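Local coordinates for putative creatinine amidohydrolase (Bacteroides fragilis, PDB 3LUB), which probably hydrolyses non-peptide carbon-nitrogen bonds in linear amides as a zinc-binding member of the creatininase superfamily, at residues G75-N78 with P79-E83; A164-S167 with E168-M172; L179-L182 with A183-G186; R207-D210 with K211-D215; K223-A226 with E227-E230. All coordinates share one frame; numbering follows the deposited sequence. Where two conformers were deposited one is given.

Interaction 1 (G75-N78 with P79-E83); sequences GAHN and PGQRE
Gln81 turns back on His77 and Asn78 because its CG stands beside its own backbone N, opposite the carbonyl carbon (chi1 -71°), and the chain then runs out extended (chi2 -170°). His77 takes a similar first torsion, which brings ND1 up to the same amide oxygen. Gln81 OE1 is the meeting point. It accepts a hydrogen bond from the backbone N of Asn78 at 2.9 Å, in the carbonyl plane on a lone pair and nearly straight. His77 ND1 reaches OE1 at 3.3 Å in a weak, bent bond from the ring edge, the ring and amide planes standing 81° apart. A water gives OE1 a third bond at 2.9 Å and also makes a weak one to Asn78 OD1, whose stronger partner is Arg130 of the second subunit. The amide's other end is held by the zinc ligand Glu32, bound by Gln81 NE2, so Gln81 is a second-shell residue fixed at both ends.

The backbone beneath is a type II beta turn, Pro79 and Gly80 at its corners, closed by Gln81 N to Asn78 O at 3.1 Å. Gly80 has a positive phi that would jam a CB against the preceding carbonyl. His77 also packs its ring on that of the zinc ligand His120. The turn lies in the loop between strand 66-68 and helix 92-108; Asn78 and Gln81 lean on Trp209 of helix 209-212, while Pro79 and Arg82 also meet the second subunit.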
loop_
_atom_site.group_PDB
_atom_site.type_symbol
_atom_site.label_atom_id
_atom_site.label_comp_id
_atom_site.label_asym_id
_atom_site.label_seq_id
_atom_site.Cartn_x
_atom_site.Cartn_y
_atom_site.Cartn_z
ATOM N N GLY F 75 7.673 -15.766 -9.621
ATOM C CA GLY F 75 8.692 -16.131 -8.641
ATOM C C GLY F 75 9.465 -14.954 -8.093
ATOM O O GLY F 75 9.417 -13.884 -8.660
ATOM N N ALA F 76 10.088 -15.153 -6.928
ATOM C CA ALA F 76 11.022 -14.234 -6.300
ATOM C C ALA F 76 12.430 -14.692 -6.666
ATOM O O ALA F 76 12.832 -15.838 -6.340
ATOM C CB ALA F 76 10.856 -14.276 -4.780
ATOM N N HIS F 77 13.199 -13.774 -7.250
ATOM C CA HIS F 77 14.514 -14.084 -7.833
ATOM C C HIS F 77 15.673 -13.325 -7.225
ATOM O O HIS F 77 15.471 -12.414 -6.411
ATOM C CB HIS F 77 14.448 -13.869 -9.343
ATOM C CG HIS F 77 13.554 -14.855 -9.990
ATOM N ND1 HIS F 77 13.834 -16.201 -9.975
ATOM C CD2 HIS F 77 12.321 -14.730 -10.525
ATOM C CE1 HIS F 77 12.841 -16.856 -10.546
ATOM N NE2 HIS F 77 11.910 -15.988 -10.886
ATOM N N ASN F 78 16.889 -13.746 -7.598
ATOM C CA ASN F 78 18.092 -13.250 -6.963
ATOM C C ASN F 78 18.762 -12.157 -7.754
ATOM O O ASN F 78 18.509 -11.984 -8.951
ATOM C CB ASN F 78 19.123 -14.391 -6.784
ATOM C CG ASN F 78 18.809 -15.297 -5.639
ATOM O OD1 ASN F 78 17.663 -15.438 -5.255
ATOM N ND2 ASN F 78 19.830 -15.953 -5.105
ATOM N N PRO F 79 19.699 -11.462 -7.097
ATOM C CA PRO F 79 20.538 -10.540 -7.833
ATOM C C PRO F 79 21.264 -11.215 -9.009
ATOM O O PRO F 79 21.743 -12.346 -8.897
ATOM C CB PRO F 79 21.537 -10.055 -6.774
ATOM C CG PRO F 79 20.842 -10.277 -5.465
ATOM C CD PRO F 79 20.050 -11.519 -5.660
ATOM N N GLY F 80 21.309 -10.518 -10.136
ATOM C CA GLY F 80 21.886 -11.052 -11.353
ATOM C C GLY F 80 20.924 -11.836 -12.239
ATOM O O GLY F 80 21.237 -12.041 -13.405
ATOM N N GLN F 81 19.796 -12.294 -11.703
ATOM C CA GLN F 81 18.814 -13.037 -12.505
ATOM C C GLN F 81 17.855 -12.142 -13.260
ATOM O O GLN F 81 17.367 -12.525 -14.317
ATOM C CB GLN F 81 17.947 -13.968 -11.659
ATOM C CG GLN F 81 18.652 -15.214 -11.094
ATOM C CD GLN F 81 17.672 -16.201 -10.489
ATOM O OE1 GLN F 81 17.111 -15.978 -9.415
ATOM N NE2 GLN F 81 17.450 -17.298 -11.193
ATOM N N ARG F 82 17.519 -10.993 -12.688
ATOM C CA ARG F 82 16.553 -10.100 -13.295
ATOM C C ARG F 82 17.041 -9.580 -14.672
ATOM O O ARG F 82 16.242 -9.373 -15.581
ATOM C CB ARG F 82 16.286 -8.961 -12.306
ATOM C CG ARG F 82 15.098 -8.075 -12.613
ATOM C CD ARG F 82 14.890 -7.011 -11.518
ATOM N NE ARG F 82 16.065 -6.158 -11.274
ATOM C CZ ARG F 82 16.012 -4.920 -10.755
ATOM N NH1 ARG F 82 14.865 -4.346 -10.423
ATOM N NH2 ARG F 82 17.126 -4.222 -10.581
ATOM N N GLU F 83 18.352 -9.399 -14.818
ATOM C CA GLU F 83 18.961 -8.969 -16.060
ATOM C C GLU F 83 18.990 -10.061 -17.148
ATOM O O GLU F 83 19.241 -9.765 -18.316
ATOM C CB GLU F 83 20.387 -8.457 -15.797
ATOM C CG GLU F 83 21.419 -9.553 -15.494
ATOM C CD GLU F 83 22.677 -9.026 -14.794
ATOM O OE1 GLU F 83 22.640 -8.839 -13.552
ATOM O OE2 GLU F 83 23.702 -8.811 -15.481
HETATM O O HOH W 1 16.119 -17.661 -7.213
#

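Interaction 2 (A164-S167 with E168-M172); sequences AGES and ETSVM. With ZN (zinc ion), chain B.
Glu168 reaches back from the first turn of helix 166-175 to the zinc ion and to the backbone of Ala164. OE2 is the close ligand, 1.9 Å from the zinc ion. OE1 lies farther from the metal, at 2.7 Å, and also accepts a hydrogen bond from Ala164 N at 2.8 Å, met nearly along its C-O axis, which helps fix how the carboxylate is rotated as it faces the metal.

Ser167, just before it, holds OG between its backbone N and carbonyl carbon (chi1 50°), and the hydroxyl bonds to Asp161 in the preceding loop. Its carbonyl serves the helix: Ser167 O accepts from Val171 N at 3.0 Å, with Val171 CG2 pressed close beside it. A water at the start of the helix accepts from both Gly165 N and Glu168 N.

Thr169 folds its hydroxyl back along the helix. With OG1 beside its own N (chi1 -55°), it gives to Gly165 O at 2.6 Å; Thr169 N meets the same oxygen from the opposite face of the carbonyl plane. Ser170 OG repeats the pattern on Glu166 O at 2.9 Å, so two carbonyls of the first turn each carry two donors.

Gly165 is the N-cap, and the metal ligand thus sits at a helix start. His34, Asp43 and a water complete this half of the two-zinc site of the creatininase superfamily.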
loop_
_atom_site.group_PDB
_atom_site.type_symbol
_atom_site.label_atom_id
_atom_site.label_comp_id
_atom_site.label_asym_id
_atom_site.label_seq_id
_atom_site.Cartn_x
_atom_site.Cartn_y
_atom_site.Cartn_z
ATOM N N ALA F 164 18.242 -26.341 -12.178
ATOM C CA ALA F 164 18.354 -26.830 -13.561
ATOM C C ALA F 164 19.407 -27.955 -13.655
ATOM O O ALA F 164 20.074 -28.106 -14.667
ATOM C CB ALA F 164 18.732 -25.687 -14.521
ATOM N N GLY F 165 19.543 -28.716 -12.587
ATOM C CA GLY F 165 20.590 -29.711 -12.458
ATOM C C GLY F 165 20.051 -31.053 -12.844
ATOM O O GLY F 165 19.140 -31.140 -13.656
ATOM N N GLU F 166 20.598 -32.105 -12.247
ATOM C CA GLU F 166 20.284 -33.450 -12.675
ATOM C C GLU F 166 18.875 -33.808 -12.350
ATOM O O GLU F 166 18.199 -34.399 -13.167
ATOM C CB GLU F 166 21.260 -34.477 -12.068
ATOM C CG GLU F 166 21.198 -35.863 -12.750
ATOM C CD GLU F 166 22.165 -36.868 -12.133
ATOM O OE1 GLU F 166 23.330 -36.500 -11.911
ATOM O OE2 GLU F 166 21.744 -38.007 -11.872
ATOM N N SER F 167 18.424 -33.463 -11.155
ATOM C CA SER F 167 17.095 -33.804 -10.696
ATOM C C SER F 167 15.976 -33.097 -11.472
ATOM O O SER F 167 14.982 -33.737 -11.872
ATOM C CB SER F 167 16.972 -33.470 -9.200
ATOM O OG SER F 167 17.414 -32.145 -8.936
ATOM N N GLU F 168 16.089 -31.774 -11.621
ATOM C CA GLU F 168 15.076 -31.030 -12.371
ATOM C C GLU F 168 15.078 -31.481 -13.831
ATOM O O GLU F 168 14.017 -31.571 -14.461
ATOM C CB GLU F 168 15.301 -29.511 -12.299
ATOM C CG GLU F 168 14.468 -28.808 -11.243
ATOM C CD GLU F 168 14.481 -27.288 -11.340
ATOM O OE1 GLU F 168 15.514 -26.716 -11.751
ATOM O OE2 GLU F 168 13.457 -26.661 -10.931
ATOM N N THR F 169 16.267 -31.701 -14.395
ATOM C CA THR F 169 16.346 -32.150 -15.794
ATOM C C THR F 169 15.711 -33.525 -15.960
ATOM O O THR F 169 14.965 -33.734 -16.898
ATOM C CB THR F 169 17.772 -32.178 -16.342
ATOM O OG1 THR F 169 18.371 -30.889 -16.162
ATOM C CG2 THR F 169 17.747 -32.498 -17.804
ATOM N N SER F 170 15.984 -34.442 -15.038
ATOM C CA SER F 170 15.444 -35.799 -15.118
ATOM C C SER F 170 13.944 -35.785 -15.059
ATOM O O SER F 170 13.306 -36.486 -15.821
ATOM C CB SER F 170 15.982 -36.721 -13.995
ATOM O OG SER F 170 17.372 -36.957 -14.131
ATOM N N VAL F 171 13.387 -35.010 -14.131
ATOM C CA VAL F 171 11.946 -34.998 -13.938
ATOM C C VAL F 171 11.265 -34.346 -15.158
ATOM O O VAL F 171 10.221 -34.794 -15.575
ATOM C CB VAL F 171 11.548 -34.313 -12.620
ATOM C CG1 VAL F 171 10.007 -34.303 -12.447
ATOM C CG2 VAL F 171 12.260 -35.002 -11.399
HETATM N N MSE F 172 11.896 -33.342 -15.768
HETATM C CA MSE F 172 11.374 -32.754 -17.024
HETATM C C MSE F 172 11.440 -33.798 -18.143
HETATM O O MSE F 172 10.516 -33.908 -18.932
HETATM C CB MSE F 172 12.163 -31.514 -17.452
HETATM C CG MSE F 172 11.551 -30.770 -18.633
HETATM SE SE MSE F 172 9.682 -30.124 -18.273
HETATM C CE MSE F 172 9.993 -28.703 -16.925
HETATM ZN ZN ZN B . 13.624 -24.798 -11.251
HETATM O O HOH W 2 17.978 -29.515 -10.307
HETATM O O HOH W 3 14.704 -23.957 -9.675
#

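Interaction 3 (L179-L182 with A183-G186); sequences LVNL and AEAG
Ala183 belongs to a short 3-10 segment and brings its N to 3.0 Å from Asn181 O, but at too poor an angle to bond. Its methyl points away from residues 179-182 overall, though CB still touches the carbonyl carbon of Leu182.

Glu184 makes the bond instead, its N to Asn181 O at 2.9 Å, and most of the side-chain contact. Its side chain, with CG beside its own backbone N (chi1 -61°), runs alongside that of Asn181, both pointing the same way. Asn181 ND2 then gives a fairly long bond of 3.3 Å to Glu184 OE2, arriving from above the carboxylate plane; amide and carboxylate are turned 71° apart. The other oxygen, Glu184 OE1, takes a bond from a water at 2.9 Å, and that same water accepts a hydrogen bond from Asn181 N.

Ala185 closes a second turn with its N to Leu182 O at 3.0 Å. Its methyl lies on His37 and Pro221, whereas Leu182 packs on Thr169 of helix 166-175.

Chemically, this is a surface turn held by backbone bonds. The carboxylate is gripped by one tilted amide bond and one water, so the side-chain link is probably a modest addition to the two backbone bonds.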
loop_
_atom_site.group_PDB
_atom_site.type_symbol
_atom_site.label_atom_id
_atom_site.label_comp_id
_atom_site.label_asym_id
_atom_site.label_seq_id
_atom_site.Cartn_x
_atom_site.Cartn_y
_atom_site.Cartn_z
ATOM N N LEU F 179 10.330 -31.034 -24.349
ATOM C CA LEU F 179 10.668 -29.680 -23.932
ATOM C C LEU F 179 12.140 -29.536 -23.574
ATOM O O LEU F 179 12.604 -28.428 -23.318
ATOM C CB LEU F 179 9.790 -29.229 -22.758
ATOM C CG LEU F 179 8.302 -29.008 -23.032
ATOM C CD1 LEU F 179 7.608 -28.411 -21.837
ATOM C CD2 LEU F 179 8.046 -28.125 -24.267
ATOM N N VAL F 180 12.879 -30.641 -23.551
ATOM C CA VAL F 180 14.274 -30.600 -23.125
ATOM C C VAL F 180 15.206 -31.336 -24.096
ATOM O O VAL F 180 15.012 -32.502 -24.396
ATOM C CB VAL F 180 14.447 -31.110 -21.647
ATOM C CG1 VAL F 180 13.578 -32.301 -21.369
ATOM C CG2 VAL F 180 15.915 -31.444 -21.352
ATOM N N ASN F 181 16.217 -30.639 -24.598
ATOM C CA ASN F 181 17.261 -31.262 -25.377
ATOM C C ASN F 181 18.525 -31.229 -24.537
ATOM O O ASN F 181 19.239 -30.216 -24.513
ATOM C CB ASN F 181 17.455 -30.547 -26.725
ATOM C CG ASN F 181 16.276 -30.775 -27.714
ATOM O OD1 ASN F 181 15.700 -31.873 -27.788
ATOM N ND2 ASN F 181 15.931 -29.730 -28.487
ATOM N N LEU F 182 18.797 -32.343 -23.857
ATOM C CA LEU F 182 19.943 -32.446 -22.969
ATOM C C LEU F 182 21.267 -32.025 -23.627
ATOM O O LEU F 182 22.116 -31.451 -22.949
ATOM C CB LEU F 182 20.045 -33.857 -22.360
ATOM C CG LEU F 182 21.026 -34.076 -21.204
ATOM C CD1 LEU F 182 20.648 -33.226 -19.991
ATOM C CD2 LEU F 182 21.058 -35.531 -20.841
ATOM N N ALA F 183 21.434 -32.284 -24.937
ATOM C CA ALA F 183 22.659 -31.902 -25.673
ATOM C C ALA F 183 22.934 -30.403 -25.665
ATOM O O ALA F 183 24.046 -29.958 -25.962
ATOM C CB ALA F 183 22.609 -32.372 -27.122
ATOM N N GLU F 184 21.916 -29.623 -25.331
ATOM C CA GLU F 184 22.065 -28.166 -25.260
ATOM C C GLU F 184 22.563 -27.622 -23.917
ATOM O O GLU F 184 22.924 -26.460 -23.843
ATOM C CB GLU F 184 20.748 -27.493 -25.657
ATOM C CG GLU F 184 20.374 -27.866 -27.071
ATOM C CD GLU F 184 18.999 -27.406 -27.462
ATOM O OE1 GLU F 184 18.355 -26.653 -26.654
ATOM O OE2 GLU F 184 18.583 -27.820 -28.576
ATOM N N ALA F 185 22.627 -28.486 -22.896
ATOM C CA ALA F 185 23.011 -28.104 -21.541
ATOM C C ALA F 185 24.468 -27.653 -21.429
ATOM O O ALA F 185 25.360 -28.176 -22.105
ATOM C CB ALA F 185 22.736 -29.279 -20.571
ATOM N N GLY F 186 24.700 -26.645 -20.592
ATOM C CA GLY F 186 26.025 -26.340 -20.102
ATOM C C GLY F 186 26.283 -27.141 -18.829
ATOM O O GLY F 186 25.379 -27.827 -18.302
HETATM O O HOH W 4 16.383 -27.741 -24.803
#

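Interaction 4 (R207-D210 with K211-D215); sequences RHWD and KATVD
Trp209 and Thr213 span the single turn of helix 209-212, with His208 as N-cap and Thr213 as the first residue to leave helical angles. The carbonyls of His208 and Trp209 take the backbone donors of Lys211, Ala212 and Thr213. His208 O accepts from Ala212 N at 2.8 Å, and from Lys211 N more weakly. Trp209 O has two partners: Thr213 N at 3.1 Å and, in the deposited conformer described, Thr213 OG1 at 2.8 Å, from opposite faces of the carbonyl plane. Thr213 has a second conformer, so the hydroxyl bond is less certain. The indole nitrogen, Trp209 NE1, is satisfied by Ser216 O.

In that same conformer Thr213 CG2 lies over one face of the five-membered ring of Trp209, a CH-pi contact 3.9 Å from the centroid. Arg207 CD covers the same face toward its rim. With CG opposite its own backbone N (chi1 180°), Arg207 also lays its chain on Ala212, CG to CB 3.4 Å.

Asp210 and Lys211 run side by side, but Asp210 OD2 and Lys211 NZ stay 4.1 Å apart, too far for a salt bridge. Asp210 is a calcium ligand, though no calcium is bound to this chain. Tyr253 of the second subunit bonds His208 N. One water bridges the helix end, donating to Asp210 O at 2.6 Å and to Thr213 O at 2.8 Å.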
loop_
_atom_site.group_PDB
_atom_site.type_symbol
_atom_site.label_atom_id
_atom_site.label_comp_id
_atom_site.label_asym_id
_atom_site.label_seq_id
_atom_site.Cartn_x
_atom_site.Cartn_y
_atom_site.Cartn_z
ATOM N N ARG F 207 22.568 -15.913 -3.407
ATOM C CA ARG F 207 23.537 -16.092 -4.476
ATOM C C ARG F 207 23.320 -15.005 -5.530
ATOM O O ARG F 207 22.185 -14.725 -5.920
ATOM C CB ARG F 207 23.300 -17.479 -5.106
ATOM C CG ARG F 207 24.227 -17.849 -6.260
ATOM C CD ARG F 207 23.817 -19.162 -6.974
ATOM N NE ARG F 207 23.735 -20.353 -6.109
ATOM C CZ ARG F 207 24.760 -21.152 -5.783
ATOM N NH1 ARG F 207 26.011 -20.910 -6.188
ATOM N NH2 ARG F 207 24.537 -22.212 -5.014
ATOM N N HIS F 208 24.413 -14.399 -6.000
ATOM C CA HIS F 208 24.359 -13.497 -7.142
ATOM C C HIS F 208 24.625 -14.296 -8.415
ATOM O O HIS F 208 25.715 -14.846 -8.601
ATOM C CB HIS F 208 25.355 -12.365 -6.973
ATOM C CG HIS F 208 25.024 -11.451 -5.836
ATOM N ND1 HIS F 208 25.302 -10.105 -5.860
ATOM C CD2 HIS F 208 24.401 -11.685 -4.654
ATOM C CE1 HIS F 208 24.862 -9.546 -4.741
ATOM N NE2 HIS F 208 24.318 -10.486 -3.988
ATOM N N TRP F 209 23.608 -14.382 -9.266
ATOM C CA TRP F 209 23.646 -15.227 -10.449
ATOM C C TRP F 209 24.729 -14.793 -11.430
ATOM O O TRP F 209 25.408 -15.632 -12.029
ATOM C CB TRP F 209 22.278 -15.259 -11.124
ATOM C CG TRP F 209 21.711 -16.611 -11.147
ATOM C CD1 TRP F 209 21.646 -17.436 -12.223
ATOM C CD2 TRP F 209 21.162 -17.336 -10.054
ATOM N NE1 TRP F 209 21.064 -18.619 -11.886
ATOM C CE2 TRP F 209 20.778 -18.607 -10.552
ATOM C CE3 TRP F 209 20.968 -17.053 -8.704
ATOM C CZ2 TRP F 209 20.197 -19.583 -9.759
ATOM C CZ3 TRP F 209 20.387 -18.028 -7.903
ATOM C CH2 TRP F 209 20.006 -19.282 -8.438
ATOM N N ASP F 210 24.918 -13.474 -11.538
ATOM C CA ASP F 210 25.956 -12.901 -12.413
ATOM C C ASP F 210 27.389 -13.259 -12.001
ATOM O O ASP F 210 28.263 -13.416 -12.845
ATOM C CB ASP F 210 25.796 -11.383 -12.539
ATOM C CG ASP F 210 25.974 -10.661 -11.224
ATOM O OD1 ASP F 210 25.304 -11.040 -10.246
ATOM O OD2 ASP F 210 26.797 -9.716 -11.189
ATOM N N LYS F 211 27.617 -13.421 -10.708
ATOM C CA LYS F 211 28.939 -13.760 -10.204
ATOM C C LYS F 211 29.120 -15.258 -10.079
ATOM O O LYS F 211 30.227 -15.747 -10.247
ATOM C CB LYS F 211 29.158 -13.138 -8.832
ATOM C CG LYS F 211 28.901 -11.653 -8.770
ATOM C CD LYS F 211 29.898 -10.844 -9.548
ATOM C CE LYS F 211 29.620 -9.349 -9.356
ATOM N NZ LYS F 211 29.172 -9.020 -7.951
ATOM N N ALA F 212 28.031 -15.967 -9.765
ATOM C CA ALA F 212 28.072 -17.371 -9.322
ATOM C C ALA F 212 27.897 -18.408 -10.425
ATOM O O ALA F 212 28.203 -19.563 -10.181
ATOM C CB ALA F 212 26.979 -17.649 -8.228
ATOM N N THR F 213 27.354 -18.023 -11.588
ATOM C CA THR F 213 26.947 -18.960 -12.641
ATOM C C THR F 213 27.321 -18.464 -14.049
ATOM O O THR F 213 27.295 -17.253 -14.309
ATOM C CB THR F 213 25.407 -19.144 -12.646
ATOM O OG1 THR F 213 24.807 -18.039 -13.331
ATOM C CG2 THR F 213 24.834 -19.239 -11.226
ATOM N N VAL F 214 27.572 -19.400 -14.957
ATOM C CA VAL F 214 28.002 -19.102 -16.312
ATOM C C VAL F 214 26.827 -19.241 -17.288
ATOM O O VAL F 214 26.608 -18.378 -18.152
ATOM C CB VAL F 214 29.129 -20.076 -16.715
ATOM C CG1 VAL F 214 29.772 -19.639 -18.017
ATOM C CG2 VAL F 214 30.196 -20.183 -15.570
ATOM N N ASP F 215 26.070 -20.319 -17.135
ATOM C CA ASP F 215 24.944 -20.611 -18.042
ATOM C C ASP F 215 23.569 -20.494 -17.373
ATOM O O ASP F 215 22.573 -20.840 -17.985
ATOM C CB ASP F 215 25.131 -21.997 -18.674
ATOM C CG ASP F 215 25.421 -23.072 -17.648
ATOM O OD1 ASP F 215 24.788 -23.050 -16.589
ATOM O OD2 ASP F 215 26.293 -23.927 -17.897
HETATM O O HOH W 5 27.858 -14.586 -15.111
#

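Interaction 5 (K223-A226 with E227-E230)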
loop_
_atom_site.group_PDB
_atom_site.type_symbol
_atom_site.label_atom_id
_atom_site.label_comp_id
_atom_site.label_asym_id
_atom_site.label_seq_id
_atom_site.Cartn_x
_atom_site.Cartn_y
_atom_site.Cartn_z
ATOM N N LYS F 223 24.070 -36.234 -16.576
ATOM C CA LYS F 223 23.704 -37.636 -16.347
ATOM C C LYS F 223 22.211 -37.827 -16.109
ATOM O O LYS F 223 21.771 -38.944 -15.774
ATOM C CB LYS F 223 24.515 -38.218 -15.183
ATOM C CG LYS F 223 26.010 -37.929 -15.308
ATOM C CD LYS F 223 26.842 -38.622 -14.247
ATOM C CE LYS F 223 28.333 -38.474 -14.578
ATOM N NZ LYS F 223 29.225 -39.160 -13.588
ATOM N N ALA F 224 21.438 -36.752 -16.309
ATOM C CA ALA F 224 19.977 -36.783 -16.253
ATOM C C ALA F 224 19.359 -37.833 -17.225
ATOM O O ALA F 224 19.834 -37.987 -18.356
ATOM C CB ALA F 224 19.424 -35.351 -16.569
ATOM N N THR F 225 18.339 -38.570 -16.777
ATOM C CA THR F 225 17.583 -39.463 -17.646
ATOM C C THR F 225 16.103 -39.425 -17.249
ATOM O O THR F 225 15.789 -39.125 -16.112
ATOM C CB THR F 225 18.096 -40.948 -17.552
ATOM O OG1 THR F 225 17.713 -41.535 -16.303
ATOM C CG2 THR F 225 19.595 -41.041 -17.691
ATOM N N ALA F 226 15.205 -39.742 -18.188
ATOM C CA ALA F 226 13.782 -39.867 -17.918
ATOM C C ALA F 226 13.479 -40.875 -16.802
ATOM O O ALA F 226 12.602 -40.671 -15.964
ATOM C CB ALA F 226 13.020 -40.278 -19.219
ATOM N N GLU F 227 14.201 -41.984 -16.797
ATOM C CA GLU F 227 14.000 -43.008 -15.782
ATOM C C GLU F 227 14.387 -42.581 -14.387
ATOM O O GLU F 227 13.706 -42.908 -13.436
ATOM C CB GLU F 227 14.814 -44.261 -16.125
ATOM C CG GLU F 227 14.579 -45.379 -15.130
ATOM C CD GLU F 227 15.245 -46.658 -15.527
ATOM O OE1 GLU F 227 14.868 -47.234 -16.578
ATOM O OE2 GLU F 227 16.151 -47.084 -14.777
ATOM N N LYS F 228 15.509 -41.892 -14.244
ATOM C CA LYS F 228 15.816 -41.324 -12.932
ATOM C C LYS F 228 14.679 -40.422 -12.429
ATOM O O LYS F 228 14.332 -40.470 -11.269
ATOM C CB LYS F 228 17.121 -40.549 -12.946
ATOM C CG LYS F 228 18.384 -41.384 -13.045
ATOM C CD LYS F 228 19.567 -40.461 -13.130
ATOM C CE LYS F 228 20.857 -41.175 -13.036
ATOM N NZ LYS F 228 22.049 -40.303 -13.355
ATOM N N GLY F 229 14.096 -39.628 -13.316
ATOM C CA GLY F 229 13.014 -38.692 -12.965
ATOM C C GLY F 229 11.754 -39.431 -12.564
ATOM O O GLY F 229 11.099 -39.096 -11.576
ATOM N N GLU F 230 11.442 -40.473 -13.334
ATOM C CA GLU F 230 10.270 -41.321 -13.075
ATOM C C GLU F 230 10.319 -41.946 -11.707
ATOM O O GLU F 230 9.292 -41.998 -11.005
ATOM C CB GLU F 230 10.169 -42.416 -14.128
ATOM C CG GLU F 230 9.042 -43.392 -13.897
ATOM C CD GLU F 230 8.962 -44.437 -15.010
ATOM O OE1 GLU F 230 10.027 -44.944 -15.457
ATOM O OE2 GLU F 230 7.828 -44.725 -15.450
#
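The peptide carbonyl of Lys223 has the ammonium of Lys228 over one face: Lys228 NZ meets Lys223 O at 2.8 Å, 47° out of the carbonyl plane. The carbonyl of Ala226 is met differently, Glu230 N lying only 17° from its plane at 2.9 Å, as an ordinary helix bond.

Between these two, Thr225 is the N-cap of helix 226-249. Its OG1 sits between its backbone N and carbonyl carbon (chi1 72°), a torsion that turns the hydroxyl over the first turn. There it accepts a hydrogen bond from Lys228 N at 3.0 Å, nearly straight. Thr225 O adds a weak bond from Gly229 N. The side chain of Lys228 passes the hydroxyl at an angle, CG 3.3 Å from Thr225 OG1, and stays extended all the way to Lys223.

The ammonium also makes salt bridges to Glu166 and Glu157, so two carboxylates probably balance its charge while the carbonyl takes a further hydrogen bond. Glu227 makes a salt bridge to Arg231, one turn along.

Thr225 N bonds to Ser170 OG, and Ala224 packs on Thr169, Ser170 and Met173, setting this helix start against helix 166-175.

In the fold
All five contacts are local and follow one another in series; none nests in or crosses another. Interaction 1 closes a turn in the loop between strand 66-68 and helix 92-108. Interaction 2 opens helix 166-175, and interaction 3 makes a turn in the loop after it, with Val180 packed on Met172. Interaction 4 is the short helix 209-212, which folds back on interaction 1: Pro79 O bonds to Trp209 N and Asn78 ND2 to Arg207 O. Interaction 5 starts helix 226-249 beside interaction 2, their centres about 8 Å apart. Residues 75-83 and 164-172 approach the two-zinc site from separate parts of the chain, their centres about 20 Å apart.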